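Local coordinates for AcrH (PDB 3WXX), which binds the translocator AopB as its type III secretion chaperone, probably keeping it soluble until secretion, at residues Gly12-Leu15 and Ala16-Asn19; Leu32-Asn35 and Gln36-Gly40; Lys41-Glu44 and Ala45-Phe49. The protein carries 1 engineered substitution. One frame throughout, in Å; residues are numbered along the deposited sequence.

Three short-range contacts illustrate how a helical chaperone builds its turns. Interaction 1 starts and completes the brief helix 15-18, is largely buried, and relies on a capping hydroxyl. Interactions 2 and 3 are only partly buried; they occupy the end of helix 23-38 and the start of helix 42-55, two successive helices that touch through Q36 with E44 and L32 with I48. Their centres lie about 8 Å apart, whereas the centre of interaction 1 is about 25 Å from that of interaction 2. The chemistry differs accordingly: a threonine cap in the first, an aromatic pair in the second and a salt-bridge network in the third. All three also meet AopB.

Interaction 1 of 3, residues Gly12-Leu15 and Ala16-Asn19; sequences GGTL and AMLN
T14 and M17 meet through the classic N-cap bond: the threonine OG1 accepts the backbone N-H of M17 at 3.2 Å between OG1 and N, and the bond is almost straight, at 176°. Its rotamer makes this possible, because chi1 of 79° sets OG1 between the threonine's own N and C, turned in over the first turn of helix 15-18. The hydroxyl is thereby held by more than one partner, since it also makes a weak hydrogen bond to the backbone O of L55. Two main-chain hydrogen bonds complete the short helix: L18 N reaches T14 O at 3.2 Å, and N19 N reaches L15 O at 3.1 Å just as the chain leaves helical geometry.

Two side chains pack against the cap. M17, modelled as selenomethionine, runs extended beyond CG and back along the preceding loop, so that its SE lies 3.9 Å from G13 CA. A16 brings its CB to 3.5 Å from T14 OG1, the methyl packing beside the hydroxyl. Further out, G12 ends helix 3-11 in a Schellman motif, and its positive phi of 117° swings the chain round toward the new helix. G13, which follows, belongs with L9 and Y58 to a magnesium site known for this protein, although no metal is bound to this chain here; T14 packs beside Y58.

The turn is wedged between larger elements. L15 packs on V54 and L55 at the end of helix 42-55, where the backbone of A16 is also bonded to that of L55. M17 and L18 instead lean on F8 of helix 3-11, while L15 and L18 additionally touch T198 and F199 of the AopB chain.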
loop_
_atom_site.group_PDB
_atom_site.type_symbol
_atom_site.label_atom_id
_atom_site.label_comp_id
_atom_site.label_asym_id
_atom_site.label_seq_id
_atom_site.Cartn_x
_atom_site.Cartn_y
_atom_site.Cartn_z
ATOM N N GLY A 12 -6.779 -9.688 -10.424
ATOM C CA GLY A 12 -5.425 -9.470 -9.958
ATOM C C GLY A 12 -4.524 -8.910 -11.025
ATOM O O GLY A 12 -3.313 -8.834 -10.838
ATOM N N GLY A 13 -5.106 -8.458 -12.128
ATOM C CA GLY A 13 -4.336 -7.671 -13.049
ATOM C C GLY A 13 -3.926 -6.320 -12.456
ATOM O O GLY A 13 -4.571 -5.777 -11.516
ATOM N N THR A 14 -2.855 -5.790 -13.041
ATOM C CA THR A 14 -2.222 -4.569 -12.618
ATOM C C THR A 14 -2.129 -3.583 -13.747
ATOM O O THR A 14 -2.248 -3.944 -14.894
ATOM C CB THR A 14 -0.809 -4.847 -12.168
ATOM O OG1 THR A 14 0.010 -4.979 -13.318
ATOM C CG2 THR A 14 -0.763 -6.133 -11.376
ATOM N N LEU A 15 -1.857 -2.342 -13.395
ATOM C CA LEU A 15 -1.628 -1.277 -14.365
ATOM C C LEU A 15 -0.426 -1.550 -15.283
ATOM O O LEU A 15 -0.428 -1.155 -16.433
ATOM C CB LEU A 15 -1.402 0.047 -13.635
ATOM C CG LEU A 15 -1.269 1.321 -14.447
ATOM C CD1 LEU A 15 -2.558 1.670 -15.129
ATOM C CD2 LEU A 15 -0.872 2.454 -13.521
ATOM N N ALA A 16 0.585 -2.232 -14.784
ATOM C CA ALA A 16 1.727 -2.557 -15.612
ATOM C C ALA A 16 1.239 -3.394 -16.780
ATOM O O ALA A 16 1.483 -3.084 -17.936
ATOM C CB ALA A 16 2.776 -3.329 -14.809
HETATM N N MSE A 17 0.563 -4.474 -16.449
HETATM C CA MSE A 17 0.029 -5.380 -17.446
HETATM C C MSE A 17 -0.809 -4.646 -18.466
HETATM O O MSE A 17 -0.749 -4.921 -19.665
HETATM C CB MSE A 17 -0.810 -6.430 -16.720
HETATM C CG MSE A 17 0.093 -7.479 -16.109
HETATM SE SE MSE A 17 -1.057 -8.612 -14.997
HETATM C CE MSE A 17 0.413 -9.420 -13.957
ATOM N N LEU A 18 -1.623 -3.726 -17.976
ATOM C CA LEU A 18 -2.570 -3.053 -18.818
ATOM C C LEU A 18 -1.825 -2.247 -19.849
ATOM O O LEU A 18 -2.233 -2.206 -20.990
ATOM C CB LEU A 18 -3.438 -2.127 -17.995
ATOM C CG LEU A 18 -4.917 -2.171 -18.281
ATOM C CD1 LEU A 18 -5.480 -3.553 -18.020
ATOM C CD2 LEU A 18 -5.581 -1.154 -17.373
ATOM N N ASN A 19 -0.736 -1.606 -19.449
ATOM C CA ASN A 19 0.015 -0.739 -20.361
ATOM C C ASN A 19 1.195 -1.443 -21.057
ATOM O O ASN A 19 2.146 -0.795 -21.480
ATOM C CB ASN A 19 0.485 0.501 -19.601
ATOM C CG ASN A 19 -0.663 1.405 -19.228
ATOM O OD1 ASN A 19 -1.360 1.181 -18.250
ATOM N ND2 ASN A 19 -0.883 2.424 -20.025
#

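Interaction 2 of 3, residues Leu32-Asn35 and Gln36-Gly40; sequences LGFN and QYHAG
F34 offers one ring face to H38, whose CD2 stands 3.4 Å above the plane, offset toward the rim, while N35 OD1 lies at the phenyl edge, in plane. For the imidazole the roles reverse: F34 CE2 is at its edge, and Y37 CD2 sits 4.0 Å over the centre of one face. The pair is thus edge-to-face (T-shaped), H38 supplying the edge, with centroids 4.6 Å apart and planes at 69°. One helical turn separates the two residues. F34 has its CG anti to the backbone N (chi1 172°), whereas that of H38 sits beside it (-77°), and these different first torsions let the imidazole edge come over the phenyl face.

Beneath them run regular i to i+4 hydrogen bonds, among them H38 N to F34 O at 3.2 Å and Q36 N to L32 O at 2.9 Å. On another side of the helix L32 and Q36 lie side by side, L32 CD1 being 4.0 Å from Q36 CG. G40 then closes helix 23-38 with a Schellman motif, its positive phi releasing the chain into the turn.

L32 and Q36 face helix 42-55, where both pack on I48 and Q36 also touches E44 and A45. AopB also borders this turn: Y37 OH is hydrogen-bonded to V4 N of that chain, while F34, H38 and L32 pack on its Q8, G1 and L25.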
loop_
_atom_site.group_PDB
_atom_site.type_symbol
_atom_site.label_atom_id
_atom_site.label_comp_id
_atom_site.label_asym_id
_atom_site.label_seq_id
_atom_site.Cartn_x
_atom_site.Cartn_y
_atom_site.Cartn_z
ATOM N N LEU A 32 16.508 2.440 -10.204
ATOM C CA LEU A 32 16.593 3.877 -10.009
ATOM C C LEU A 32 16.153 4.267 -8.603
ATOM O O LEU A 32 16.885 4.964 -7.889
ATOM C CB LEU A 32 15.743 4.609 -11.041
ATOM C CG LEU A 32 15.762 6.149 -10.955
ATOM C CD1 LEU A 32 17.179 6.699 -11.033
ATOM C CD2 LEU A 32 14.882 6.746 -12.053
ATOM N N GLY A 33 14.972 3.793 -8.195
ATOM C CA GLY A 33 14.465 4.053 -6.847
ATOM C C GLY A 33 15.391 3.547 -5.742
ATOM O O GLY A 33 15.685 4.284 -4.760
ATOM N N PHE A 34 15.878 2.316 -5.913
ATOM C CA PHE A 34 16.823 1.748 -4.971
ATOM C C PHE A 34 18.152 2.548 -4.844
ATOM O O PHE A 34 18.703 2.694 -3.734
ATOM C CB PHE A 34 17.127 0.333 -5.425
ATOM C CG PHE A 34 18.217 -0.318 -4.676
ATOM C CD1 PHE A 34 19.515 -0.127 -5.055
ATOM C CD2 PHE A 34 17.943 -1.148 -3.607
ATOM C CE1 PHE A 34 20.537 -0.759 -4.379
ATOM C CE2 PHE A 34 18.960 -1.792 -2.924
ATOM C CZ PHE A 34 20.268 -1.598 -3.319
ATOM N N ASN A 35 18.700 3.021 -5.970
ATOM C CA ASN A 35 19.916 3.828 -5.901
ATOM C C ASN A 35 19.613 5.170 -5.246
ATOM O O ASN A 35 20.332 5.602 -4.338
ATOM C CB ASN A 35 20.531 4.077 -7.269
ATOM C CG ASN A 35 21.006 2.817 -7.920
ATOM O OD1 ASN A 35 21.367 1.870 -7.261
ATOM N ND2 ASN A 35 20.893 2.765 -9.241
ATOM N N GLN A 36 18.557 5.831 -5.700
ATOM C CA GLN A 36 18.213 7.109 -5.115
ATOM C C GLN A 36 18.038 7.040 -3.594
ATOM O O GLN A 36 18.410 7.960 -2.862
ATOM C CB GLN A 36 16.954 7.670 -5.774
ATOM C CG GLN A 36 17.147 8.019 -7.239
ATOM C CD GLN A 36 18.099 9.187 -7.414
ATOM O OE1 GLN A 36 19.290 9.075 -7.100
ATOM N NE2 GLN A 36 17.579 10.316 -7.889
ATOM N N TYR A 37 17.439 5.950 -3.118
ATOM C CA TYR A 37 17.220 5.810 -1.689
ATOM C C TYR A 37 18.577 5.731 -1.020
ATOM O O TYR A 37 18.815 6.418 -0.030
ATOM C CB TYR A 37 16.366 4.577 -1.382
ATOM C CG TYR A 37 16.361 4.151 0.055
ATOM C CD1 TYR A 37 15.662 4.865 0.995
ATOM C CD2 TYR A 37 17.063 3.035 0.479
ATOM C CE1 TYR A 37 15.655 4.502 2.319
ATOM C CE2 TYR A 37 17.056 2.656 1.818
ATOM C CZ TYR A 37 16.345 3.387 2.736
ATOM O OH TYR A 37 16.302 3.017 4.073
ATOM N N HIS A 38 19.472 4.901 -1.554
ATOM C CA HIS A 38 20.797 4.739 -0.946
ATOM C C HIS A 38 21.668 6.008 -1.126
ATOM O O HIS A 38 22.573 6.266 -0.330
ATOM C CB HIS A 38 21.473 3.460 -1.448
ATOM C CG HIS A 38 20.949 2.215 -0.810
ATOM N ND1 HIS A 38 21.031 1.991 0.543
ATOM C CD2 HIS A 38 20.351 1.115 -1.335
ATOM C CE1 HIS A 38 20.500 0.810 0.831
ATOM N NE2 HIS A 38 20.071 0.262 -0.289
ATOM N N ALA A 39 21.368 6.818 -2.132
ATOM C CA ALA A 39 21.995 8.135 -2.273
ATOM C C ALA A 39 21.471 9.186 -1.295
ATOM O O ALA A 39 21.951 10.324 -1.290
ATOM C CB ALA A 39 21.816 8.653 -3.698
ATOM N N GLY A 40 20.511 8.823 -0.457
ATOM C CA GLY A 40 19.873 9.775 0.455
ATOM C C GLY A 40 18.882 10.721 -0.210
ATOM O O GLY A 40 18.341 11.596 0.460
#

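Interaction 3 of 3, residues Lys41-Glu44 and Ala45-Phe49; sequences KHDE and AHKIF
K41 stands at the N-cap position, and its O accepts a hydrogen bond from A45 N at 2.9 Å. Further i to i+4 hydrogen bonds follow in order, from H46 N to H42 O, from K47 N to D43 O and from I48 N to E44 O.

Upon this first stretch of helix 42-55 sits an i to i+4 salt bridge, with K47 NZ 2.9 Å from D43 OD2 and meeting that oxygen nearly along its C-O axis. K47 runs extended back toward D43 and bends near its end, while D43, with CG anti to its N (chi1 -158°), turns its carboxylate to meet it.

Successive helices packed side by side, consistent with the tetratricopeptide-like fold of such chaperones, pack against the inner side of this turn. A45 lies between Q36 of helix 23-38 and C69 of helix 60-72, and H46 rests on L66 and R70.

E44 adds a long salt bridge, OE1 to K47 NZ 4.0 Å. Its OE2 forms a salt bridge with R29 of the AopB chain, which ties the network to the translocator, and H42 NE2 is hydrogen-bonded to G1 N of AopB.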
loop_
_atom_site.group_PDB
_atom_site.type_symbol
_atom_site.label_atom_id
_atom_site.label_comp_id
_atom_site.label_asym_id
_atom_site.label_seq_id
_atom_site.Cartn_x
_atom_site.Cartn_y
_atom_site.Cartn_z
ATOM N N LYS A 41 18.659 10.584 -1.519
ATOM C CA LYS A 41 17.655 11.392 -2.218
ATOM C C LYS A 41 16.245 10.872 -1.935
ATOM O O LYS A 41 15.508 10.483 -2.841
ATOM C CB LYS A 41 17.904 11.375 -3.731
ATOM C CG LYS A 41 19.240 11.915 -4.209
ATOM C CD LYS A 41 19.448 13.383 -3.871
ATOM C CE LYS A 41 20.864 13.822 -4.231
ATOM N NZ LYS A 41 20.954 14.503 -5.564
ATOM N N HIS A 42 15.861 10.902 -0.674
ATOM C CA HIS A 42 14.690 10.176 -0.186
ATOM C C HIS A 42 13.385 10.627 -0.764
ATOM O O HIS A 42 12.499 9.810 -1.053
ATOM C CB HIS A 42 14.591 10.318 1.308
ATOM C CG HIS A 42 15.751 9.741 2.020
ATOM N ND1 HIS A 42 16.432 10.422 2.996
ATOM C CD2 HIS A 42 16.379 8.557 1.876
ATOM C CE1 HIS A 42 17.413 9.663 3.454
ATOM N NE2 HIS A 42 17.409 8.531 2.781
ATOM N N ASP A 43 13.268 11.932 -0.940
ATOM C CA ASP A 43 12.069 12.512 -1.498
ATOM C C ASP A 43 11.854 12.052 -2.947
ATOM O O ASP A 43 10.749 11.699 -3.338
ATOM C CB ASP A 43 12.171 14.028 -1.429
ATOM C CG ASP A 43 10.857 14.673 -1.482
ATOM O OD1 ASP A 43 10.206 14.726 -0.411
ATOM O OD2 ASP A 43 10.476 15.073 -2.609
ATOM N N GLU A 44 12.937 12.022 -3.715
ATOM C CA GLU A 44 12.889 11.585 -5.092
ATOM C C GLU A 44 12.655 10.073 -5.153
ATOM O O GLU A 44 11.909 9.589 -6.011
ATOM C CB GLU A 44 14.198 11.989 -5.795
ATOM C CG GLU A 44 14.333 11.596 -7.275
ATOM C CD GLU A 44 13.351 12.300 -8.205
ATOM O OE1 GLU A 44 12.683 13.296 -7.787
ATOM O OE2 GLU A 44 13.244 11.835 -9.362
ATOM N N ALA A 45 13.305 9.329 -4.260
ATOM C CA ALA A 45 13.088 7.878 -4.165
ATOM C C ALA A 45 11.616 7.590 -3.815
ATOM O O ALA A 45 10.994 6.718 -4.432
ATOM C CB ALA A 45 14.014 7.245 -3.151
ATOM N N HIS A 46 11.069 8.341 -2.859
ATOM C CA HIS A 46 9.654 8.219 -2.544
ATOM C C HIS A 46 8.775 8.324 -3.784
ATOM O O HIS A 46 7.910 7.497 -3.987
ATOM C CB HIS A 46 9.234 9.231 -1.499
ATOM C CG HIS A 46 7.830 9.050 -1.030
ATOM N ND1 HIS A 46 6.820 9.907 -1.383
ATOM C CD2 HIS A 46 7.258 8.091 -0.273
ATOM C CE1 HIS A 46 5.690 9.491 -0.857
ATOM N NE2 HIS A 46 5.929 8.399 -0.163
ATOM N N LYS A 47 9.004 9.322 -4.626
ATOM C CA LYS A 47 8.196 9.500 -5.836
ATOM C C LYS A 47 8.299 8.311 -6.767
ATOM O O LYS A 47 7.307 7.935 -7.413
ATOM C CB LYS A 47 8.600 10.771 -6.588
ATOM C CG LYS A 47 8.101 12.063 -5.938
ATOM C CD LYS A 47 8.869 13.291 -6.419
ATOM C CE LYS A 47 8.878 14.403 -5.373
ATOM N NZ LYS A 47 10.131 15.207 -5.452
ATOM N N ILE A 48 9.492 7.734 -6.863
ATOM C CA ILE A 48 9.703 6.555 -7.706
ATOM C C ILE A 48 8.934 5.365 -7.160
ATOM O O ILE A 48 8.120 4.748 -7.867
ATOM C CB ILE A 48 11.202 6.232 -7.871
ATOM C CG1 ILE A 48 11.867 7.325 -8.702
ATOM C CG2 ILE A 48 11.432 4.897 -8.578
ATOM C CD1 ILE A 48 13.359 7.380 -8.515
ATOM N N PHE A 49 9.102 5.090 -5.882
ATOM C CA PHE A 49 8.327 4.006 -5.286
ATOM C C PHE A 49 6.797 4.210 -5.362
ATOM O O PHE A 49 6.051 3.230 -5.511
ATOM C CB PHE A 49 8.819 3.703 -3.884
ATOM C CG PHE A 49 10.102 2.939 -3.892
ATOM C CD1 PHE A 49 10.112 1.609 -4.265
ATOM C CD2 PHE A 49 11.286 3.548 -3.588
ATOM C CE1 PHE A 49 11.283 0.898 -4.332
ATOM C CE2 PHE A 49 12.470 2.839 -3.640
ATOM C CZ PHE A 49 12.468 1.516 -4.021
#